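Local coordinates for tyrocidine synthase 2 (Brevibacillus parabrevis, PDB 6TA8), which is a large modular synthase, represented here by a chain of the condensation-domain family that carries two large mixed beta sheets, at residues T324-D332 with N349-Y360; E416-S424 with S435-Y443. All coordinates share one frame; numbering follows the deposited sequence.

Interaction 1 of 2, residues T324-D332 with N349-Y360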
loop_
_atom_site.group_PDB
_atom_site.type_symbol
_atom_site.label_atom_id
_atom_site.label_comp_id
_atom_site.label_asym_id
_atom_site.label_seq_id
_atom_site.Cartn_x
_atom_site.Cartn_y
_atom_site.Cartn_z
ATOM N N THR A 324 0.798 5.045 5.202
ATOM C CA THR A 324 -0.102 5.350 4.096
ATOM C C THR A 324 -1.014 6.525 4.429
ATOM O O THR A 324 -1.639 6.562 5.493
ATOM C CB THR A 324 -0.936 4.116 3.746
ATOM O OG1 THR A 324 -0.097 3.129 3.135
ATOM C CG2 THR A 324 -2.063 4.478 2.787
ATOM N N SER A 325 -1.077 7.489 3.516
ATOM C CA SER A 325 -1.952 8.646 3.640
ATOM C C SER A 325 -3.009 8.587 2.548
ATOM O O SER A 325 -2.678 8.444 1.366
ATOM C CB SER A 325 -1.160 9.950 3.541
ATOM O OG SER A 325 -0.795 10.222 2.198
ATOM N N GLN A 326 -4.274 8.696 2.942
ATOM C CA GLN A 326 -5.395 8.666 2.017
ATOM C C GLN A 326 -6.045 10.040 1.947
ATOM O O GLN A 326 -6.210 10.713 2.969
ATOM C CB GLN A 326 -6.429 7.617 2.437
ATOM C CG GLN A 326 -5.952 6.180 2.293
ATOM C CD GLN A 326 -6.945 5.177 2.846
ATOM O OE1 GLN A 326 -7.705 5.480 3.765
ATOM N NE2 GLN A 326 -6.943 3.972 2.287
ATOM N N TYR A 327 -6.416 10.453 0.732
ATOM C CA TYR A 327 -7.037 11.754 0.531
ATOM C C TYR A 327 -7.795 11.740 -0.782
ATOM O O TYR A 327 -7.298 11.168 -1.761
ATOM C CB TYR A 327 -5.997 12.881 0.531
ATOM C CG TYR A 327 -4.877 12.707 -0.471
ATOM C CD1 TYR A 327 -3.807 11.864 -0.206
ATOM C CD2 TYR A 327 -4.882 13.400 -1.675
ATOM C CE1 TYR A 327 -2.782 11.704 -1.113
ATOM C CE2 TYR A 327 -3.856 13.249 -2.590
ATOM C CZ TYR A 327 -2.808 12.400 -2.302
ATOM O OH TYR A 327 -1.780 12.243 -3.202
ATOM N N PRO A 328 -8.978 12.348 -0.847
ATOM C CA PRO A 328 -9.754 12.322 -2.091
ATOM C C PRO A 328 -9.217 13.303 -3.124
ATOM O O PRO A 328 -8.791 14.414 -2.801
ATOM C CB PRO A 328 -11.162 12.715 -1.631
ATOM C CG PRO A 328 -10.928 13.571 -0.435
ATOM C CD PRO A 328 -9.700 13.023 0.246
ATOM N N VAL A 329 -9.245 12.871 -4.382
ATOM C CA VAL A 329 -8.850 13.688 -5.523
ATOM C C VAL A 329 -10.037 13.768 -6.471
ATOM O O VAL A 329 -10.668 12.747 -6.771
ATOM C CB VAL A 329 -7.611 13.111 -6.234
ATOM C CG1 VAL A 329 -7.312 13.887 -7.510
ATOM C CG2 VAL A 329 -6.409 13.127 -5.302
ATOM N N VAL A 330 -10.344 14.976 -6.936
ATOM C CA VAL A 330 -11.505 15.227 -7.782
ATOM C C VAL A 330 -11.020 15.407 -9.214
ATOM O O VAL A 330 -10.395 16.419 -9.549
ATOM C CB VAL A 330 -12.294 16.452 -7.300
ATOM C CG1 VAL A 330 -13.472 16.723 -8.223
ATOM C CG2 VAL A 330 -12.763 16.237 -5.873
ATOM N N LEU A 331 -11.311 14.426 -10.063
ATOM C CA LEU A 331 -10.960 14.492 -11.473
ATOM C C LEU A 331 -12.075 15.168 -12.261
ATOM O O LEU A 331 -13.259 15.026 -11.946
ATOM C CB LEU A 331 -10.699 13.093 -12.031
ATOM C CG LEU A 331 -9.644 12.264 -11.297
ATOM C CD1 LEU A 331 -9.536 10.874 -11.903
ATOM C CD2 LEU A 331 -8.299 12.972 -11.323
ATOM N N ASP A 332 -11.683 15.910 -13.295
ATOM C CA ASP A 332 -12.614 16.676 -14.115
ATOM C C ASP A 332 -12.520 16.195 -15.555
ATOM O O ASP A 332 -11.453 16.281 -16.174
ATOM C CB ASP A 332 -12.319 18.175 -14.028
ATOM C CG ASP A 332 -13.523 19.029 -14.379
ATOM O OD1 ASP A 332 -14.625 18.468 -14.562
ATOM O OD2 ASP A 332 -13.369 20.265 -14.472
ATOM N N ASN A 349 -3.976 20.140 -11.101
ATOM C CA ASN A 349 -4.947 19.791 -10.068
ATOM C C ASN A 349 -4.257 19.206 -8.842
ATOM O O ASN A 349 -4.615 19.535 -7.706
ATOM C CB ASN A 349 -5.975 18.809 -10.634
ATOM C CG ASN A 349 -6.902 18.252 -9.572
ATOM O OD1 ASN A 349 -7.277 18.946 -8.628
ATOM N ND2 ASN A 349 -7.279 16.987 -9.723
ATOM N N LEU A 350 -3.259 18.345 -9.054
ATOM C CA LEU A 350 -2.565 17.716 -7.936
ATOM C C LEU A 350 -1.536 18.644 -7.300
ATOM O O LEU A 350 -1.242 18.506 -6.108
ATOM C CB LEU A 350 -1.900 16.419 -8.396
ATOM C CG LEU A 350 -2.866 15.327 -8.865
ATOM C CD1 LEU A 350 -2.138 14.265 -9.670
ATOM C CD2 LEU A 350 -3.595 14.702 -7.686
ATOM N N ARG A 351 -0.980 19.585 -8.068
ATOM C CA ARG A 351 -0.076 20.568 -7.481
ATOM C C ARG A 351 -0.801 21.476 -6.496
ATOM O O ARG A 351 -0.192 21.961 -5.537
ATOM C CB ARG A 351 0.588 21.398 -8.578
ATOM C CG ARG A 351 1.433 20.592 -9.552
ATOM C CD ARG A 351 2.689 20.053 -8.890
ATOM N NE ARG A 351 3.548 19.358 -9.845
ATOM C CZ ARG A 351 3.661 18.037 -9.925
ATOM N NH1 ARG A 351 2.971 17.259 -9.103
ATOM N NH2 ARG A 351 4.466 17.493 -10.828
ATOM N N ARG A 352 -2.096 21.713 -6.716
ATOM C CA ARG A 352 -2.895 22.482 -5.770
ATOM C C ARG A 352 -3.035 21.775 -4.427
ATOM O O ARG A 352 -3.306 22.434 -3.418
ATOM C CB ARG A 352 -4.277 22.760 -6.368
ATOM C CG ARG A 352 -5.080 23.830 -5.645
ATOM C CD ARG A 352 -6.515 23.893 -6.155
ATOM N NE ARG A 352 -6.596 24.375 -7.531
ATOM C CZ ARG A 352 -7.023 23.647 -8.557
ATOM N NH1 ARG A 352 -7.414 22.392 -8.372
ATOM N NH2 ARG A 352 -7.062 24.175 -9.773
ATOM N N ILE A 353 -2.850 20.461 -4.389
ATOM C CA ILE A 353 -2.973 19.712 -3.132
ATOM C C ILE A 353 -1.747 19.982 -2.266
ATOM O O ILE A 353 -0.610 19.884 -2.761
ATOM C CB ILE A 353 -3.128 18.216 -3.415
ATOM C CG1 ILE A 353 -4.230 17.985 -4.451
ATOM C CG2 ILE A 353 -3.425 17.454 -2.130
ATOM C CD1 ILE A 353 -4.592 16.528 -4.653
ATOM N N PRO A 354 -1.916 20.325 -0.985
ATOM C CA PRO A 354 -0.750 20.611 -0.139
ATOM C C PRO A 354 -0.139 19.370 0.498
ATOM O O PRO A 354 -0.841 18.567 1.124
ATOM C CB PRO A 354 -1.324 21.556 0.922
ATOM C CG PRO A 354 -2.751 21.131 1.053
ATOM C CD PRO A 354 -3.187 20.639 -0.308
ATOM N N LYS A 355 1.177 19.209 0.334
ATOM C CA LYS A 355 1.951 18.172 1.019
ATOM C C LYS A 355 1.413 16.770 0.738
ATOM O O LYS A 355 1.377 15.912 1.623
ATOM C CB LYS A 355 2.008 18.436 2.526
ATOM C CG LYS A 355 3.035 19.480 2.930
ATOM C CD LYS A 355 3.252 19.489 4.432
ATOM C CE LYS A 355 4.468 20.315 4.803
ATOM N NZ LYS A 355 4.737 20.279 6.266
ATOM N N LYS A 356 0.994 16.537 -0.507
ATOM C CA LYS A 356 0.542 15.219 -0.961
ATOM C C LYS A 356 -0.630 14.706 -0.124
ATOM O O LYS A 356 -0.724 13.516 0.180
ATOM C CB LYS A 356 1.693 14.210 -0.959
ATOM C CG LYS A 356 2.941 14.692 -1.680
ATOM C CD LYS A 356 2.768 14.630 -3.188
ATOM C CE LYS A 356 4.115 14.635 -3.892
ATOM N NZ LYS A 356 5.020 13.579 -3.353
ATOM N N GLY A 357 -1.521 15.617 0.263
ATOM C CA GLY A 357 -2.741 15.246 0.957
ATOM C C GLY A 357 -2.553 14.569 2.294
ATOM O O GLY A 357 -3.486 13.931 2.788
ATOM N N ILE A 358 -1.372 14.690 2.905
ATOM C CA ILE A 358 -1.143 14.043 4.194
ATOM C C ILE A 358 -2.021 14.663 5.275
ATOM O O ILE A 358 -2.405 13.985 6.237
ATOM C CB ILE A 358 0.350 14.105 4.571
ATOM C CG1 ILE A 358 0.623 13.287 5.837
ATOM C CG2 ILE A 358 0.803 15.547 4.763
ATOM C CD1 ILE A 358 2.048 13.391 6.338
ATOM N N GLY A 359 -2.373 15.940 5.133
ATOM C CA GLY A 359 -3.114 16.633 6.170
ATOM C C GLY A 359 -4.603 16.370 6.204
ATOM O O GLY A 359 -5.265 16.816 7.146
ATOM N N TYR A 360 -5.148 15.658 5.216
ATOM C CA TYR A 360 -6.595 15.457 5.161
ATOM C C TYR A 360 -7.086 14.635 6.348
ATOM O O TYR A 360 -7.865 15.120 7.175
ATOM C CB TYR A 360 -6.990 14.784 3.844
ATOM C CG TYR A 360 -8.488 14.641 3.682
ATOM C CD1 TYR A 360 -9.256 15.701 3.221
ATOM C CD2 TYR A 360 -9.135 13.453 3.999
ATOM C CE1 TYR A 360 -10.624 15.582 3.075
ATOM C CE2 TYR A 360 -10.505 13.325 3.857
ATOM C CZ TYR A 360 -11.244 14.394 3.393
ATOM O OH TYR A 360 -12.608 14.279 3.248
#
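Tyr327 lays one face of its ring on Gly357, where an edge strand of a mixed beta sheet meets the connection between two helices. Strand 325-332 pairs with strand 297-304 on one side, and 349-360 runs past it, linking helix 339-351 to helix 359-365. Because Gly357 carries no side chain, which would otherwise run into the ring, Tyr327 can lie directly on its backbone; the positive phi (62°) separately suits glycine. The Gly357 CA sits 3.7 Å from the centroid of the Tyr327 ring, a CH-pi contact over the face. Lys356 C lies over the same face, toward the rim. At the ring's edge, Ile353 CD1 comes within 3.9 Å of Tyr327 CE2.

Tyr360 does the reverse, offering its ring to the strand. Pro328 CD stands over the centre of that ring, 3.6 Å from the centroid, with proline and tyrosine crossing at about a right angle. The ring reaches there with CG anti to the backbone N (chi1 -176°). Trp224 and Phe377 meet the Tyr360 ring edge-to-face from outside the two segments.

Farther along, both methyl groups of Val329 take part: CG2 is 3.9 Å from Ile353 CD1, and CG1 touches Leu350 CD2 at 3.8 Å. Two polar groups punctuate this apolar surface: the contact buries Ser325 OG without a partner in the model, and the amide of Asn349 reaches the strand backbone, with ND2 3.2 Å from Val330 O.

Interaction 2 of 2, residues E416-S424 with S435-Y443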
loop_
_atom_site.group_PDB
_atom_site.type_symbol
_atom_site.label_atom_id
_atom_site.label_comp_id
_atom_site.label_asym_id
_atom_site.label_seq_id
_atom_site.Cartn_x
_atom_site.Cartn_y
_atom_site.Cartn_z
ATOM N N GLU A 416 -14.758 -7.408 5.099
ATOM C CA GLU A 416 -15.632 -6.560 4.301
ATOM C C GLU A 416 -14.824 -5.667 3.369
ATOM O O GLU A 416 -13.772 -5.142 3.742
ATOM C CB GLU A 416 -16.511 -5.701 5.210
ATOM C CG GLU A 416 -17.438 -6.496 6.122
ATOM C CD GLU A 416 -16.749 -6.982 7.385
ATOM O OE1 GLU A 416 -15.545 -6.700 7.558
ATOM O OE2 GLU A 416 -17.415 -7.646 8.205
ATOM N N ARG A 417 -15.326 -5.499 2.148
ATOM C CA ARG A 417 -14.706 -4.594 1.192
ATOM C C ARG A 417 -15.053 -3.152 1.538
ATOM O O ARG A 417 -16.181 -2.848 1.935
ATOM C CB ARG A 417 -15.165 -4.916 -0.231
ATOM C CG ARG A 417 -14.593 -6.206 -0.797
ATOM C CD ARG A 417 -15.138 -6.486 -2.189
ATOM N NE ARG A 417 -15.053 -5.314 -3.055
ATOM C CZ ARG A 417 -13.983 -4.991 -3.774
ATOM N NH1 ARG A 417 -12.900 -5.754 -3.734
ATOM N NH2 ARG A 417 -13.996 -3.904 -4.535
ATOM N N VAL A 418 -14.074 -2.266 1.386
ATOM C CA VAL A 418 -14.251 -0.857 1.709
ATOM C C VAL A 418 -14.525 -0.025 0.463
ATOM O O VAL A 418 -15.382 0.859 0.480
ATOM C CB VAL A 418 -13.017 -0.329 2.473
ATOM C CG1 VAL A 418 -13.145 1.167 2.729
ATOM C CG2 VAL A 418 -12.841 -1.087 3.780
ATOM N N PHE A 419 -13.819 -0.304 -0.627
ATOM C CA PHE A 419 -13.941 0.456 -1.862
ATOM C C PHE A 419 -14.623 -0.381 -2.934
ATOM O O PHE A 419 -14.427 -1.600 -3.005
ATOM C CB PHE A 419 -12.569 0.923 -2.351
ATOM C CG PHE A 419 -11.910 1.909 -1.435
ATOM C CD1 PHE A 419 -12.329 3.229 -1.403
ATOM C CD2 PHE A 419 -10.879 1.517 -0.596
ATOM C CE1 PHE A 419 -11.729 4.140 -0.558
ATOM C CE2 PHE A 419 -10.275 2.425 0.252
ATOM C CZ PHE A 419 -10.700 3.739 0.271
ATOM N N LEU A 420 -15.425 0.285 -3.766
ATOM C CA LEU A 420 -16.111 -0.406 -4.851
ATOM C C LEU A 420 -15.131 -0.919 -5.898
ATOM O O LEU A 420 -15.374 -1.962 -6.514
ATOM C CB LEU A 420 -17.138 0.529 -5.488
ATOM C CG LEU A 420 -18.118 -0.073 -6.492
ATOM C CD1 LEU A 420 -19.542 0.242 -6.074
ATOM C CD2 LEU A 420 -17.834 0.468 -7.881
ATOM N N LEU A 421 -14.026 -0.207 -6.110
ATOM C CA LEU A 421 -13.002 -0.610 -7.064
ATOM C C LEU A 421 -11.635 -0.245 -6.508
ATOM O O LEU A 421 -11.410 0.907 -6.125
ATOM C CB LEU A 421 -13.207 0.064 -8.426
ATOM C CG LEU A 421 -14.437 -0.324 -9.248
ATOM C CD1 LEU A 421 -14.541 0.551 -10.487
ATOM C CD2 LEU A 421 -14.396 -1.798 -9.627
ATOM N N ASP A 422 -10.734 -1.220 -6.461
ATOM C CA ASP A 422 -9.350 -0.998 -6.059
ATOM C C ASP A 422 -8.465 -1.110 -7.292
ATOM O O ASP A 422 -8.365 -2.185 -7.892
ATOM C CB ASP A 422 -8.911 -1.998 -4.990
ATOM C CG ASP A 422 -7.430 -1.896 -4.674
ATOM O OD1 ASP A 422 -6.875 -2.854 -4.096
ATOM O OD2 ASP A 422 -6.818 -0.855 -5.006
ATOM N N ILE A 423 -7.825 -0.006 -7.660
ATOM C CA ILE A 423 -6.985 0.063 -8.848
ATOM C C ILE A 423 -5.549 0.275 -8.389
ATOM O O ILE A 423 -5.215 1.322 -7.820
ATOM C CB ILE A 423 -7.437 1.176 -9.802
ATOM C CG1 ILE A 423 -8.888 0.944 -10.231
ATOM C CG2 ILE A 423 -6.521 1.244 -11.013
ATOM C CD1 ILE A 423 -9.429 2.008 -11.156
ATOM N N SER A 424 -4.698 -0.716 -8.635
ATOM C CA SER A 424 -3.288 -0.653 -8.292
ATOM C C SER A 424 -2.450 -0.492 -9.554
ATOM O O SER A 424 -2.897 -0.783 -10.666
ATOM C CB SER A 424 -2.851 -1.906 -7.525
ATOM O OG SER A 424 -3.494 -1.982 -6.264
ATOM N N SER A 435 -3.952 -3.433 -12.157
ATOM C CA SER A 435 -4.863 -4.442 -11.633
ATOM C C SER A 435 -6.065 -3.751 -11.010
ATOM O O SER A 435 -5.907 -2.792 -10.249
ATOM C CB SER A 435 -4.166 -5.334 -10.600
ATOM O OG SER A 435 -3.006 -5.935 -11.151
ATOM N N VAL A 436 -7.260 -4.238 -11.333
ATOM C CA VAL A 436 -8.510 -3.678 -10.832
ATOM C C VAL A 436 -9.207 -4.745 -9.999
ATOM O O VAL A 436 -9.534 -5.823 -10.511
ATOM C CB VAL A 436 -9.420 -3.196 -11.972
ATOM C CG1 VAL A 436 -10.660 -2.516 -11.410
ATOM C CG2 VAL A 436 -8.660 -2.255 -12.896
ATOM N N GLY A 437 -9.433 -4.444 -8.722
ATOM C CA GLY A 437 -10.114 -5.358 -7.822
ATOM C C GLY A 437 -11.582 -4.995 -7.695
ATOM O O GLY A 437 -11.930 -3.833 -7.473
ATOM N N TYR A 438 -12.437 -6.005 -7.836
ATOM C CA TYR A 438 -13.879 -5.819 -7.782
ATOM C C TYR A 438 -14.517 -7.029 -7.116
ATOM O O TYR A 438 -13.872 -8.056 -6.892
ATOM C CB TYR A 438 -14.469 -5.604 -9.183
ATOM C CG TYR A 438 -14.379 -6.824 -10.074
ATOM C CD1 TYR A 438 -13.212 -7.120 -10.765
ATOM C CD2 TYR A 438 -15.462 -7.684 -10.221
ATOM C CE1 TYR A 438 -13.125 -8.233 -11.578
ATOM C CE2 TYR A 438 -15.384 -8.803 -11.030
ATOM C CZ TYR A 438 -14.213 -9.071 -11.707
ATOM O OH TYR A 438 -14.130 -10.182 -12.513
ATOM N N SER A 439 -15.802 -6.898 -6.801
ATOM C CA SER A 439 -16.596 -7.995 -6.260
ATOM C C SER A 439 -17.490 -8.552 -7.357
ATOM O O SER A 439 -18.137 -7.790 -8.085
ATOM C CB SER A 439 -17.442 -7.530 -5.073
ATOM O OG SER A 439 -18.284 -8.574 -4.612
ATOM N N ARG A 440 -17.528 -9.882 -7.474
ATOM C CA ARG A 440 -18.304 -10.506 -8.538
ATOM C C ARG A 440 -19.804 -10.381 -8.311
ATOM O O ARG A 440 -20.579 -10.592 -9.251
ATOM C CB ARG A 440 -17.914 -11.979 -8.684
ATOM C CG ARG A 440 -18.157 -12.819 -7.444
ATOM C CD ARG A 440 -17.764 -14.267 -7.686
ATOM N NE ARG A 440 -18.385 -14.798 -8.896
ATOM C CZ ARG A 440 -19.562 -15.417 -8.922
ATOM N NH1 ARG A 440 -20.249 -15.588 -7.801
ATOM N NH2 ARG A 440 -20.053 -15.864 -10.069
ATOM N N LEU A 441 -20.231 -10.046 -7.095
ATOM C CA LEU A 441 -21.645 -9.828 -6.818
ATOM C C LEU A 441 -22.117 -8.440 -7.228
ATOM O O LEU A 441 -23.314 -8.152 -7.117
ATOM C CB LEU A 441 -21.936 -10.056 -5.333
ATOM C CG LEU A 441 -21.229 -11.219 -4.633
ATOM C CD1 LEU A 441 -21.751 -11.361 -3.214
ATOM C CD2 LEU A 441 -21.400 -12.524 -5.400
ATOM N N GLN A 442 -21.215 -7.582 -7.695
ATOM C CA GLN A 442 -21.568 -6.254 -8.175
ATOM C C GLN A 442 -21.254 -6.034 -9.644
ATOM O O GLN A 442 -21.943 -5.245 -10.294
ATOM C CB GLN A 442 -20.844 -5.177 -7.353
ATOM C CG GLN A 442 -21.412 -4.970 -5.965
ATOM C CD GLN A 442 -20.547 -4.068 -5.111
ATOM O OE1 GLN A 442 -19.318 -4.119 -5.180
ATOM N NE2 GLN A 442 -21.184 -3.234 -4.298
ATOM N N TYR A 443 -20.242 -6.709 -10.184
ATOM C CA TYR A 443 -19.840 -6.542 -11.571
ATOM C C TYR A 443 -19.577 -7.894 -12.205
ATOM O O TYR A 443 -19.045 -8.799 -11.560
ATOM C CB TYR A 443 -18.573 -5.700 -11.700
ATOM C CG TYR A 443 -18.794 -4.254 -11.407
ATOM C CD1 TYR A 443 -19.414 -3.427 -12.332
ATOM C CD2 TYR A 443 -18.387 -3.711 -10.202
ATOM C CE1 TYR A 443 -19.619 -2.097 -12.061
ATOM C CE2 TYR A 443 -18.587 -2.388 -9.923
ATOM C CZ TYR A 443 -19.201 -1.587 -10.853
ATOM O OH TYR A 443 -19.397 -0.270 -10.556
HETATM O O HOH W 1 -17.037 -4.623 -6.466
#
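The beta hairpin of strands 421-428 and 431-439 carries this contact, which takes in its open end and the loops flanking it. The two strands run antiparallel, 165° between their short axes, and are joined by two hydrogen-bonded pairs with Ile423 and Val436 as the non-hydrogen-bonded pair between them. Asp422 N donates to Gly437 O at 3.0 Å, lying in the carbonyl plane on one of that oxygen's lone pairs, and the return bond from Gly437 N to Asp422 O is short, 2.6 Å. Next along, Ser424 N reaches Ser435 O at 2.9 Å almost in line with the carbonyl. Ser435 N approaches Ser424 O (3.2 Å) from above the carbonyl plane, 37° out of it.

Ile423 and Val436 lie side by side on one face, Asp422, Ser424 and Ser435 on the other. Leu421 CD2 rests 3.8 Å from Tyr438 CB and also touches Val436 CG1. Leu420 meets Tyr443 at about a right angle: its CD2 comes in at the ring's edge, near the plane, 3.6 Å from Tyr443 CE2.

Beyond the paired strands, a water takes over. It accepts from Ser439 N at 2.6 Å and donates to Leu420 O and Gln442 OE1, bridging the two segments beyond their last paired residues. Arg417, bent at chi3 (48°), spreads one face of its guanidinium over the Tyr438-Ser439 peptide, with NH1 hydrogen-bonded to Thr250 OG1.

The hairpin is flanked by strand 383-390, parallel to 421-428, and by strand 250-256, antiparallel to 431-439, while helix 445-466 packs against Leu421, Tyr438 and Tyr443.

Overall arrangement
Interactions 1 and 2 belong to the same six-stranded mixed sheet, their centres about 22 Å apart. Interaction 1 lies at an outermost strand, 325-332; the hairpin of interaction 2 comes toward the other side, with strands 297-304 and 383-390 in between and strand 250-256 beyond. Along the chain they follow in series, the first complete before residue 416 begins the second. They nevertheless touch by packing, Gln326 NE2 lying 4.2 Å from Phe419 CE2, although the main polar partner of that amide is Glu303. One contact thus packs the connection between two helices against the sheet's outermost strand, and the other knits strands within it, both within the condensation domain.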